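Glutathione S-transferase enzyme with thioredoxin-like domain (Bradyrhizobium sp., PDB 4MF7) probably catalyses the conjugation of glutathione to electrophilic substrates, as a glutathione transferase with a thioredoxin-like domain. Local coordinates at residues 54-62 / 243-252. Sequence-based numbering, arbitrary orientation.
Sequences VKVSIMLEE and RPAVQRGLEI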
ATOM      1  N   VAL A  54      -3.778  -1.738  14.518  1.00 26.57           N
ATOM      2  CA  VAL A  54      -3.231  -2.920  15.170  1.00 26.98           C
ATOM      3  C   VAL A  54      -2.153  -3.607  14.348  1.00 25.79           C
ATOM      4  O   VAL A  54      -1.372  -4.379  14.882  1.00 26.15           O
ATOM      5  CB  VAL A  54      -4.299  -3.967  15.603  1.00 28.74           C
ATOM      6  CG1 VAL A  54      -5.260  -3.366  16.609  1.00 32.46           C
ATOM      7  CG2 VAL A  54      -5.021  -4.577  14.405  1.00 30.60           C
ATOM      8  N   LYS A  55      -2.071  -3.327  13.042  1.00 25.45           N
ATOM      9  CA  LYS A  55      -0.950  -3.839  12.261  1.00 25.15           C
ATOM     10  C   LYS A  55       0.385  -3.471  12.912  1.00 24.17           C
ATOM     11  O   LYS A  55       1.289  -4.305  13.065  1.00 27.63           O
ATOM     12  CB  LYS A  55      -0.971  -3.255  10.840  1.00 22.71           C
ATOM     13  CG  LYS A  55      -2.183  -3.630  10.014  1.00 25.61           C
ATOM     14  CD  LYS A  55      -2.157  -2.911   8.674  1.00 30.21           C
ATOM     15  CE  LYS A  55      -3.391  -3.202   7.809  1.00 30.15           C
ATOM     16  NZ  LYS A  55      -3.321  -2.322   6.600  1.00 33.71           N
ATOM     17  N   VAL A  56       0.500  -2.217  13.292  1.00 22.60           N
ATOM     18  CA  VAL A  56       1.741  -1.687  13.790  1.00 26.47           C
ATOM     19  C   VAL A  56       1.974  -2.009  15.260  1.00 26.86           C
ATOM     20  O   VAL A  56       3.095  -2.367  15.607  1.00 25.19           O
ATOM     21  CB  VAL A  56       1.859  -0.185  13.502  1.00 28.85           C
ATOM     22  CG1 VAL A  56       3.086   0.396  14.181  1.00 27.91           C
ATOM     23  CG2 VAL A  56       1.910   0.021  11.993  1.00 27.76           C
ATOM     24  N   SER A  57       0.943  -1.949  16.116  1.00 25.87           N
ATOM     25  CA  SER A  57       1.133  -2.440  17.504  1.00 28.49           C
ATOM     26  C   SER A  57       1.471  -3.926  17.568  1.00 25.40           C
ATOM     27  O   SER A  57       2.304  -4.335  18.389  1.00 27.85           O
ATOM     28  CB  SER A  57      -0.093  -2.143  18.403  1.00 28.57           C
ATOM     29  OG  SER A  57      -1.280  -2.509  17.738  1.00 28.98           O
ATOM     30  N   ILE A  58       0.834  -4.750  16.723  1.00 24.83           N
ATOM     31  CA  ILE A  58       1.191  -6.175  16.628  1.00 25.19           C
ATOM     32  C   ILE A  58       2.632  -6.337  16.197  1.00 28.56           C
ATOM     33  O   ILE A  58       3.384  -7.115  16.788  1.00 25.60           O
ATOM     34  CB  ILE A  58       0.232  -6.989  15.732  1.00 27.85           C
ATOM     35  CG1 ILE A  58      -1.175  -7.006  16.351  1.00 28.32           C
ATOM     36  CG2 ILE A  58       0.753  -8.410  15.531  1.00 27.43           C
ATOM     37  CD1 ILE A  58      -2.273  -7.594  15.479  1.00 30.33           C
ATOM     38  N   MET A  59       3.032  -5.599  15.158  1.00 27.99           N
ATOM     39  CA  MET A  59       4.415  -5.662  14.707  1.00 27.04           C
ATOM     40  C   MET A  59       5.397  -5.270  15.825  1.00 25.38           C
ATOM     41  O   MET A  59       6.392  -5.955  16.036  1.00 28.71           O
ATOM     42  CB  MET A  59       4.619  -4.783  13.477  1.00 27.22           C
ATOM     43  CG  MET A  59       6.014  -4.869  12.859  1.00 27.50           C
ATOM     44  SD  MET A  59       6.393  -6.526  12.296  1.00 29.25           S
ATOM     45  CE  MET A  59       7.919  -6.150  11.367  1.00 28.32           C
ATOM     46  N   LEU A  60       5.116  -4.186  16.525  1.00 28.53           N
ATOM     47  CA  LEU A  60       5.970  -3.773  17.655  1.00 30.02           C
ATOM     48  C   LEU A  60       6.020  -4.833  18.764  1.00 28.90           C
ATOM     49  O   LEU A  60       7.094  -5.166  19.258  1.00 29.95           O
ATOM     50  CB  LEU A  60       5.553  -2.397  18.171  1.00 25.37           C
ATOM     51  CG  LEU A  60       5.836  -1.244  17.217  1.00 26.10           C
ATOM     52  CD1 LEU A  60       4.972  -0.030  17.518  1.00 27.12           C
ATOM     53  CD2 LEU A  60       7.327  -0.898  17.204  1.00 31.96           C
ATOM     54  N   GLU A  61       4.884  -5.448  19.087  1.00 30.25           N
ATOM     55  CA  GLU A  61       4.877  -6.535  20.080  1.00 31.00           C
ATOM     56  C   GLU A  61       5.624  -7.759  19.574  1.00 38.73           C
ATOM     57  O   GLU A  61       6.404  -8.364  20.318  1.00 31.67           O
ATOM     58  CB  GLU A  61       3.439  -6.910  20.452  1.00 27.12           C
ATOM     59  CG  GLU A  61       2.694  -5.818  21.201  1.00 28.08           C
ATOM     60  CD  GLU A  61       3.161  -5.641  22.653  1.00 30.41           C
ATOM     61  OE1 GLU A  61       3.772  -6.578  23.168  1.00 31.27           O
ATOM     62  OE2 GLU A  61       2.968  -4.555  23.234  1.00 30.99           O
ATOM     63  N   GLU A  62       5.422  -8.123  18.307  1.00 29.76           N
ATOM     64  CA  GLU A  62       6.093  -9.295  17.722  1.00 28.87           C
ATOM     65  C   GLU A  62       7.605  -9.190  17.698  1.00 28.31           C
ATOM     66  O   GLU A  62       8.304 -10.176  18.010  1.00 32.54           O
ATOM     67  CB  GLU A  62       5.601  -9.601  16.302  1.00 30.01           C
ATOM     68  CG  GLU A  62       4.178 -10.138  16.244  1.00 32.65           C
ATOM     69  CD  GLU A  62       4.046 -11.592  16.596  1.00 32.91           C
ATOM     70  OE1 GLU A  62       5.016 -12.227  17.092  1.00 34.12           O
ATOM     71  OE2 GLU A  62       2.938 -12.102  16.391  1.00 30.77           O
ATOM     72  N   ARG A 243      -1.077 -16.348  19.245  1.00 35.56           N
ATOM     73  CA  ARG A 243       0.207 -15.727  19.504  1.00 33.54           C
ATOM     74  C   ARG A 243       0.069 -14.622  20.535  1.00 31.83           C
ATOM     75  O   ARG A 243      -0.748 -13.685  20.361  1.00 32.32           O
ATOM     76  CB  ARG A 243       0.797 -15.166  18.199  1.00 29.62           C
ATOM     77  CG  ARG A 243       1.059 -16.221  17.169  1.00 28.69           C
ATOM     78  CD  ARG A 243       1.577 -15.604  15.880  1.00 34.47           C
ATOM     79  NE  ARG A 243       2.893 -14.990  16.064  1.00 30.53           N
ATOM     80  CZ  ARG A 243       4.063 -15.602  15.901  1.00 33.91           C
ATOM     81  NH1 ARG A 243       4.139 -16.882  15.547  1.00 37.33           N
ATOM     82  NH2 ARG A 243       5.173 -14.919  16.083  1.00 33.36           N
ATOM     83  N   PRO A 244       0.870 -14.681  21.617  1.00 34.55           N
ATOM     84  CA  PRO A 244       0.689 -13.647  22.653  1.00 37.80           C
ATOM     85  C   PRO A 244       0.943 -12.198  22.179  1.00 34.50           C
ATOM     86  O   PRO A 244       0.257 -11.281  22.641  1.00 32.78           O
ATOM     87  CB  PRO A 244       1.690 -14.055  23.747  1.00 38.32           C
ATOM     88  CG  PRO A 244       1.918 -15.512  23.522  1.00 44.82           C
ATOM     89  CD  PRO A 244       1.862 -15.700  22.034  1.00 40.94           C
ATOM     90  N   ALA A 245       1.891 -11.993  21.265  1.00 33.85           N
ATOM     91  CA  ALA A 245       2.131 -10.650  20.697  1.00 30.79           C
ATOM     92  C   ALA A 245       0.903 -10.112  19.963  1.00 27.92           C
ATOM     93  O   ALA A 245       0.638  -8.908  20.010  1.00 29.08           O
ATOM     94  CB  ALA A 245       3.343 -10.665  19.775  1.00 31.91           C
ATOM     95  N   VAL A 246       0.183 -11.002  19.259  1.00 29.20           N
ATOM     96  CA  VAL A 246      -1.036 -10.629  18.570  1.00 33.68           C
ATOM     97  C   VAL A 246      -2.094 -10.245  19.605  1.00 32.77           C
ATOM     98  O   VAL A 246      -2.760  -9.229  19.481  1.00 28.84           O
ATOM     99  CB  VAL A 246      -1.553 -11.752  17.621  1.00 28.55           C
ATOM    100  CG1 VAL A 246      -2.923 -11.417  17.089  1.00 29.79           C
ATOM    101  CG2 VAL A 246      -0.591 -11.988  16.446  1.00 28.74           C
ATOM    102  N   GLN A 247      -2.248 -11.074  20.634  1.00 32.44           N
ATOM    103  CA  GLN A 247      -3.220 -10.794  21.688  1.00 34.05           C
ATOM    104  C   GLN A 247      -2.981  -9.416  22.302  1.00 30.80           C
ATOM    105  O   GLN A 247      -3.922  -8.657  22.506  1.00 35.20           O
ATOM    106  CB  GLN A 247      -3.134 -11.878  22.766  1.00 35.46           C
ATOM    107  CG  GLN A 247      -3.654 -13.219  22.302  1.00 35.00           C
ATOM    108  CD  GLN A 247      -3.240 -14.350  23.217  1.00 56.65           C
ATOM    109  OE1 GLN A 247      -2.753 -14.135  24.337  1.00 47.01           O
ATOM    110  NE2 GLN A 247      -3.417 -15.563  22.742  1.00 43.87           N
ATOM    111  N   ARG A 248      -1.722  -9.104  22.574  1.00 30.31           N
ATOM    112  CA  ARG A 248      -1.363  -7.802  23.150  1.00 32.99           C
ATOM    113  C   ARG A 248      -1.615  -6.650  22.188  1.00 32.04           C
ATOM    114  O   ARG A 248      -2.232  -5.635  22.553  1.00 32.43           O
ATOM    115  CB  ARG A 248       0.111  -7.808  23.605  1.00 33.06           C
ATOM    116  CG  ARG A 248       0.365  -8.731  24.794  1.00 43.44           C
ATOM    117  CD  ARG A 248       1.701  -8.472  25.463  1.00 40.09           C
ATOM    118  NE  ARG A 248       2.864  -8.671  24.611  1.00 35.07           N
ATOM    119  CZ  ARG A 248       3.450  -9.834  24.340  1.00 43.29           C
ATOM    120  NH1 ARG A 248       2.981 -10.984  24.812  1.00 41.91           N
ATOM    121  NH2 ARG A 248       4.516  -9.845  23.572  1.00 45.97           N
ATOM    122  N   GLY A 249      -1.108  -6.789  20.958  1.00 30.02           N
ATOM    123  CA  GLY A 249      -1.213  -5.723  19.964  1.00 27.32           C
ATOM    124  C   GLY A 249      -2.610  -5.291  19.628  1.00 27.84           C
ATOM    125  O   GLY A 249      -2.866  -4.121  19.350  1.00 29.47           O
ATOM    126  N   LEU A 250      -3.527  -6.250  19.661  1.00 31.69           N
ATOM    127  CA  LEU A 250      -4.915  -5.996  19.328  1.00 29.49           C
ATOM    128  C   LEU A 250      -5.607  -5.020  20.251  1.00 32.24           C
ATOM    129  O   LEU A 250      -6.639  -4.457  19.885  1.00 37.51           O
ATOM    130  CB  LEU A 250      -5.721  -7.301  19.295  1.00 31.33           C
ATOM    131  CG  LEU A 250      -5.491  -8.193  18.074  1.00 28.30           C
ATOM    132  CD1 LEU A 250      -6.077  -9.577  18.329  1.00 39.77           C
ATOM    133  CD2 LEU A 250      -6.069  -7.554  16.818  1.00 37.87           C
ATOM    134  N   GLU A 251      -5.034  -4.813  21.428  1.00 34.12           N
ATOM    135  CA  GLU A 251      -5.648  -3.939  22.427  1.00 40.78           C
ATOM    136  C   GLU A 251      -4.902  -2.621  22.593  1.00 45.12           C
ATOM    137  O   GLU A 251      -5.237  -1.872  23.499  1.00 36.24           O
ATOM    138  CB  GLU A 251      -5.702  -4.640  23.799  1.00 48.04           C
ATOM    139  CG  GLU A 251      -6.266  -6.060  23.816  1.00 75.63           C
ATOM    140  CD  GLU A 251      -7.773  -6.146  23.592  1.00 82.58           C
ATOM    141  OE1 GLU A 251      -8.452  -5.109  23.414  1.00 66.14           O
ATOM    142  OE2 GLU A 251      -8.290  -7.281  23.589  1.00 92.73           O
ATOM    143  N   ILE A 252      -3.931  -2.324  21.707  1.00 30.10           N
ATOM    144  CA  ILE A 252      -3.017  -1.212  21.908  1.00 27.22           C
ATOM    145  C   ILE A 252      -3.129  -0.215  20.748  1.00 34.90           C
ATOM    146  O   ILE A 252      -3.212  -0.631  19.601  1.00 31.68           O
ATOM    147  CB  ILE A 252      -1.566  -1.741  22.093  1.00 26.15           C
ATOM    148  CG1 ILE A 252      -1.436  -2.471  23.427  1.00 35.52           C
ATOM    149  CG2 ILE A 252      -0.551  -0.614  22.034  1.00 30.81           C
ATOM    150  CD1 ILE A 252      -0.158  -3.272  23.604  1.00 48.62           C
TER
HETATM  151  O   HOH W   1       6.682  -8.006  22.948  1.00 42.83           O
HETATM  152  O   HOH W   2       3.929 -13.965  19.761  1.00 41.99           O
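Ile58 and Gly249 bring helices 54-62 and 244-249 together, their CA atoms 4.1 Å apart where the axes run roughly antiparallel, 138° between their directions. Glycine suits this point because a CB would run into CG1 of Ile58, which instead lies against Gly249 CA at 3.8 Å. The isoleucine forks at CB: CG2 meets Val246 CG2, while the other branch carries CD1 to Leu250 CD2, a methyl also touched by Val54 CG2. Ser57, its OG turned between backbone N and carbonyl carbon (chi1 47°), donates to Gly249 O over 2.8 Å; Ile252 N approaches that oxygen from the opposite face, so two donors satisfy the carbonyl that closes the Gly249-Ile252 type I turn.

Two salt bridges tie the C-terminal end of 54-62 to Arg243 and Arg248. Arg243, at the N-cap position, grips Glu62 side-on, NE to OE2 and NH2 to OE1, both 2.9 Å and nearly straight, with the carboxylate and guanidinium planes 35° apart. The small Ala245 lets the carboxylate lie over its CB, 3.4 Å from Glu62 CD. A glutamine in place of Glu62 would probably lose one of these two bonds and leave the Arg243 charge without its mate. Arg248 NE meets Glu61 OE1 at 2.7 Å from above the carboxylate plane, and a water links Arg248 NH2 to this oxygen and to Glu61 O; Glu61 OE2 bonds to Tyr67 OH.

The contact joins the thioredoxin-like domain to the C-terminal end of the chain: Val56 and Leu60 pack on strand 43-47, Met59 on helix 112-123, and Ile58 on Ile206 of helix 203-215.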